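DMATS type aromatic prenyltransferase (Micromonospora olivasterospora, PDB 6ZRY) probably transfers a dimethylallyl group to the indole ring of tryptophan, as an aromatic prenyltransferase of the ABBA-barrel fold. Local coordinates at residues Asn30-Ala33 and Gly34-Pro38; Ala178-Asp181 and His182-Pro186. All coordinates share one frame; numbering follows the deposited sequence.

Both contacts are local, each made where a helix of the barrel's outer layer comes to its C-terminal end, and they lie on opposite sides of the chain's centre, about 39 Å apart between centres. Interaction 1, at the end of helix 26-36, has leucines buried against helices and strands on one flank and exposed residues on the other; a water and a glycine of positive phi finish the helix. Interaction 2, at the end of helix 174-182, is also part buried, part surface: Leu-179 goes inward, while Asp-181 and His-182 stay outside. Its two backbone bonds are more bent, and the chain leaves as an extended loop.

Interaction 1. Residues Asn30-Ala33 and Gly34-Pro38; sequences NLLA and GLLGP
Leu-36 returns to Leu-32 one turn earlier in two ways, by backbone and by side chain. Its N donates to Leu-32 O at 2.9 Å, and CG of Leu-36 rests 3.3 Å from that same oxygen, while its CD1 meets CD1 of Leu-32 at 3.9 Å. The two branches meet because CG of Leu-32 stands anti to its own backbone N (chi1 172°), which carries the leucine forward along the helix, whereas CG of Leu-36 lies beside its own N and leans back. Replacing Leu-36 by an alanine would probably open a gap beside Leu-32 CD1 and lose the contacts with Leu-10 and Val-61. The preceding rungs are regular: Leu-35 N reaches Leu-31 O at 2.9 Å, and Gly-34 N reaches Asn-30 O at 3.2 Å with the donor tilted 27° from the carbonyl plane. This is the last stretch of helix 26-36, on the outside of the barrel, where Leu-32 and Leu-36 pack on Leu-10 of helix 6-21 and Leu-35 packs on Phe-98 of helix 88-106. At Gly-37 the ladder weakens. This residue takes a positive phi of 48°, and its N makes two weak bonds, to Ala-33 O at 3.3 Å and to Gly-34 O. A water donates to both Ala-33 O and Gly-37 O, 2.7 Å from each, so Ala-33 O has the water as well as the weak Gly-37 N-H. Leu-35 O accepts a hydrogen bond from Thr-81 OG1.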
loop_
_atom_site.group_PDB
_atom_site.type_symbol
_atom_site.label_atom_id
_atom_site.label_comp_id
_atom_site.label_asym_id
_atom_site.label_seq_id
_atom_site.Cartn_x
_atom_site.Cartn_y
_atom_site.Cartn_z
ATOM N N ASN A 30 -14.775 -12.993 4.174
ATOM C CA ASN A 30 -14.979 -13.798 2.933
ATOM C C ASN A 30 -13.955 -13.364 1.883
ATOM O O ASN A 30 -13.416 -14.231 1.184
ATOM C CB ASN A 30 -16.409 -13.680 2.400
ATOM C CG ASN A 30 -17.393 -14.492 3.219
ATOM O OD1 ASN A 30 -16.990 -15.421 3.935
ATOM N ND2 ASN A 30 -18.677 -14.159 3.127
ATOM N N LEU A 31 -13.688 -12.059 1.779
ATOM C CA LEU A 31 -12.786 -11.540 0.737
ATOM C C LEU A 31 -11.344 -11.890 1.121
ATOM O O LEU A 31 -10.618 -12.316 0.226
ATOM C CB LEU A 31 -13.024 -10.048 0.536
ATOM C CG LEU A 31 -14.359 -9.701 -0.114
ATOM C CD1 LEU A 31 -14.575 -8.210 -0.096
ATOM C CD2 LEU A 31 -14.441 -10.233 -1.527
ATOM N N LEU A 32 -10.961 -11.795 2.410
ATOM C CA LEU A 32 -9.595 -12.177 2.838
ATOM C C LEU A 32 -9.334 -13.656 2.511
ATOM O O LEU A 32 -8.218 -13.961 2.010
ATOM C CB LEU A 32 -9.400 -11.887 4.326
ATOM C CG LEU A 32 -8.105 -12.414 4.953
ATOM C CD1 LEU A 32 -6.853 -11.748 4.338
ATOM C CD2 LEU A 32 -8.143 -12.196 6.461
ATOM N N ALA A 33 -10.272 -14.564 2.823
ATOM C CA ALA A 33 -10.152 -15.998 2.489
ATOM C C ALA A 33 -9.918 -16.169 0.989
ATOM O O ALA A 33 -9.053 -16.957 0.624
ATOM C CB ALA A 33 -11.381 -16.768 2.962
ATOM N N GLY A 34 -10.658 -15.446 0.145
ATOM C CA GLY A 34 -10.477 -15.474 -1.327
ATOM C C GLY A 34 -9.091 -15.005 -1.714
ATOM O O GLY A 34 -8.432 -15.659 -2.525
ATOM N N LEU A 35 -8.651 -13.886 -1.146
ATOM C CA LEU A 35 -7.354 -13.273 -1.495
ATOM C C LEU A 35 -6.236 -14.247 -1.111
ATOM O O LEU A 35 -5.271 -14.409 -1.887
ATOM C CB LEU A 35 -7.221 -11.931 -0.747
ATOM C CG LEU A 35 -5.931 -11.190 -1.003
ATOM C CD1 LEU A 35 -5.699 -10.998 -2.491
ATOM C CD2 LEU A 35 -5.924 -9.863 -0.282
ATOM N N LEU A 36 -6.345 -14.902 0.038
ATOM C CA LEU A 36 -5.277 -15.818 0.508
ATOM C C LEU A 36 -5.144 -17.035 -0.430
ATOM O O LEU A 36 -4.001 -17.569 -0.579
ATOM C CB LEU A 36 -5.580 -16.210 1.944
ATOM C CG LEU A 36 -5.266 -15.131 2.982
ATOM C CD1 LEU A 36 -5.774 -15.533 4.351
ATOM C CD2 LEU A 36 -3.771 -14.877 3.033
ATOM N N GLY A 37 -6.235 -17.489 -1.033
ATOM C CA GLY A 37 -6.232 -18.704 -1.871
ATOM C C GLY A 37 -5.533 -19.847 -1.143
ATOM O O GLY A 37 -5.878 -20.145 0.010
ATOM N N PRO A 38 -4.488 -20.482 -1.743
ATOM C CA PRO A 38 -3.891 -21.695 -1.175
ATOM C C PRO A 38 -3.058 -21.465 0.099
ATOM O O PRO A 38 -2.727 -22.398 0.762
ATOM C CB PRO A 38 -3.009 -22.194 -2.323
ATOM C CG PRO A 38 -2.597 -20.934 -3.033
ATOM C CD PRO A 38 -3.794 -20.029 -2.953
HETATM O O HOH W 1 -7.909 -19.187 1.510
#

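Interaction 2. Residues Ala178-Asp181 and His182-Pro186; sequences ALLD and HGVRP
The C-terminal end of helix 174-182, one of the helices surrounding the barrel, is where Ala-178 and Leu-179 receive their backbone bonds from His-182 and Gly-183. His-182 N donates to Ala-178 O at 2.9 Å and Gly-183 N to Leu-179 O at 2.7 Å. Neither bond is straight: the N-H...O angle is 134° in the first and 130° in the second, and Gly-183 N sits above the carbonyl plane of Leu-179, away from its lone pairs. The helix is already unwinding here. Gly-183 leaves a bare backbone beside Leu-179, whose CD1 lies 4.0 Å from Gly-183 CA; a beta carbon on that residue would run into the same methyl. With CG anti to the backbone N (chi1 -180°), Leu-179 is swung forward toward this turn. On the outer surface the His-182 ring folds back over the preceding residue. CB of Asp-181 lies over the ring face, 4.1 Å from the centroid, a CH-pi contact. Asp-181 O lies over the same face, 3.3 Å from His-182 ND1, but at an angle too poor for a hydrogen bond. The chain leaves extended at Val-184, but the valine side chain faces the helix: CG2 comes 3.5 Å from Leu-179 O and 4.2 Å from CD2 of Leu-180, the two side chains lying side by side and pointing the same way. The Ala-178 side chain is about 6 Å from that of Asp-269, a calcium-binding residue of this protein, though no calcium is bound here. Leu-189, from the loop before strand 193-201, touches both Leu-180 and Val-184. Leu-179 packs inward on Leu-212 and Leu-214 of strand 209-220 and on Tyr-262 and Phe-264 of strand 258-265, while Arg-226 NH1 of helix 221-228 donates a hydrogen bond to His-182 O.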
loop_
_atom_site.group_PDB
_atom_site.type_symbol
_atom_site.label_atom_id
_atom_site.label_comp_id
_atom_site.label_asym_id
_atom_site.label_seq_id
_atom_site.Cartn_x
_atom_site.Cartn_y
_atom_site.Cartn_z
ATOM N N ALA A 178 4.178 16.460 -16.075
ATOM C CA ALA A 178 4.611 17.441 -15.048
ATOM C C ALA A 178 5.542 16.750 -14.042
ATOM O O ALA A 178 6.582 17.333 -13.694
ATOM C CB ALA A 178 3.418 18.060 -14.363
ATOM N N LEU A 179 5.213 15.518 -13.624
ATOM C CA LEU A 179 6.051 14.782 -12.659
ATOM C C LEU A 179 7.363 14.371 -13.334
ATOM O O LEU A 179 8.410 14.589 -12.734
ATOM C CB LEU A 179 5.270 13.588 -12.100
ATOM C CG LEU A 179 6.000 12.712 -11.073
ATOM C CD1 LEU A 179 6.225 13.442 -9.775
ATOM C CD2 LEU A 179 5.228 11.434 -10.811
ATOM N N LEU A 180 7.332 13.776 -14.518
ATOM C CA LEU A 180 8.593 13.303 -15.166
ATOM C C LEU A 180 9.493 14.501 -15.495
ATOM O O LEU A 180 10.696 14.406 -15.283
ATOM C CB LEU A 180 8.275 12.486 -16.423
ATOM C CG LEU A 180 7.892 11.014 -16.224
ATOM C CD1 LEU A 180 8.025 10.251 -17.538
ATOM C CD2 LEU A 180 8.720 10.332 -15.133
ATOM N N ASP A 181 8.937 15.592 -16.014
ATOM C CA ASP A 181 9.751 16.726 -16.505
ATOM C C ASP A 181 10.181 17.636 -15.350
ATOM O O ASP A 181 11.239 18.302 -15.504
ATOM C CB ASP A 181 9.013 17.518 -17.564
ATOM C CG ASP A 181 8.871 16.748 -18.877
ATOM O OD1 ASP A 181 9.549 15.709 -19.020
ATOM O OD2 ASP A 181 8.068 17.161 -19.690
ATOM N N HIS A 182 9.385 17.733 -14.278
ATOM C CA HIS A 182 9.611 18.746 -13.203
ATOM C C HIS A 182 9.585 18.151 -11.786
ATOM O O HIS A 182 9.813 18.942 -10.870
ATOM C CB HIS A 182 8.599 19.905 -13.349
ATOM C CG HIS A 182 8.771 20.601 -14.650
ATOM N ND1 HIS A 182 9.902 21.316 -14.947
ATOM C CD2 HIS A 182 7.992 20.609 -15.754
ATOM C CE1 HIS A 182 9.809 21.765 -16.213
ATOM N NE2 HIS A 182 8.637 21.340 -16.715
ATOM N N GLY A 183 9.333 16.829 -11.619
ATOM C CA GLY A 183 9.102 16.200 -10.296
ATOM C C GLY A 183 10.068 15.071 -9.957
ATOM O O GLY A 183 9.912 14.506 -8.880
ATOM N N VAL A 184 11.046 14.741 -10.822
ATOM C CA VAL A 184 11.981 13.591 -10.586
ATOM C C VAL A 184 13.416 14.111 -10.382
ATOM O O VAL A 184 13.841 14.947 -11.168
ATOM C CB VAL A 184 11.853 12.568 -11.734
ATOM C CG1 VAL A 184 12.952 11.513 -11.703
ATOM C CG2 VAL A 184 10.477 11.901 -11.712
ATOM N N ARG A 185 14.136 13.614 -9.351
ATOM C CA ARG A 185 15.513 14.092 -8.997
ATOM C C ARG A 185 16.359 14.107 -10.270
ATOM O O ARG A 185 16.296 13.175 -11.058
ATOM C CB ARG A 185 16.174 13.214 -7.925
ATOM C CG ARG A 185 15.725 13.510 -6.503
ATOM C CD ARG A 185 16.447 12.650 -5.474
ATOM N NE ARG A 185 16.016 11.254 -5.483
ATOM C CZ ARG A 185 16.504 10.298 -4.687
ATOM N NH1 ARG A 185 17.449 10.573 -3.800
ATOM N NH2 ARG A 185 16.034 9.065 -4.777
ATOM N N PRO A 186 17.154 15.168 -10.531
ATOM C CA PRO A 186 17.973 15.223 -11.744
ATOM C C PRO A 186 18.741 13.908 -12.013
ATOM O O PRO A 186 19.549 13.537 -11.188
ATOM C CB PRO A 186 18.942 16.395 -11.466
ATOM C CG PRO A 186 18.182 17.294 -10.490
ATOM C CD PRO A 186 17.315 16.356 -9.674
#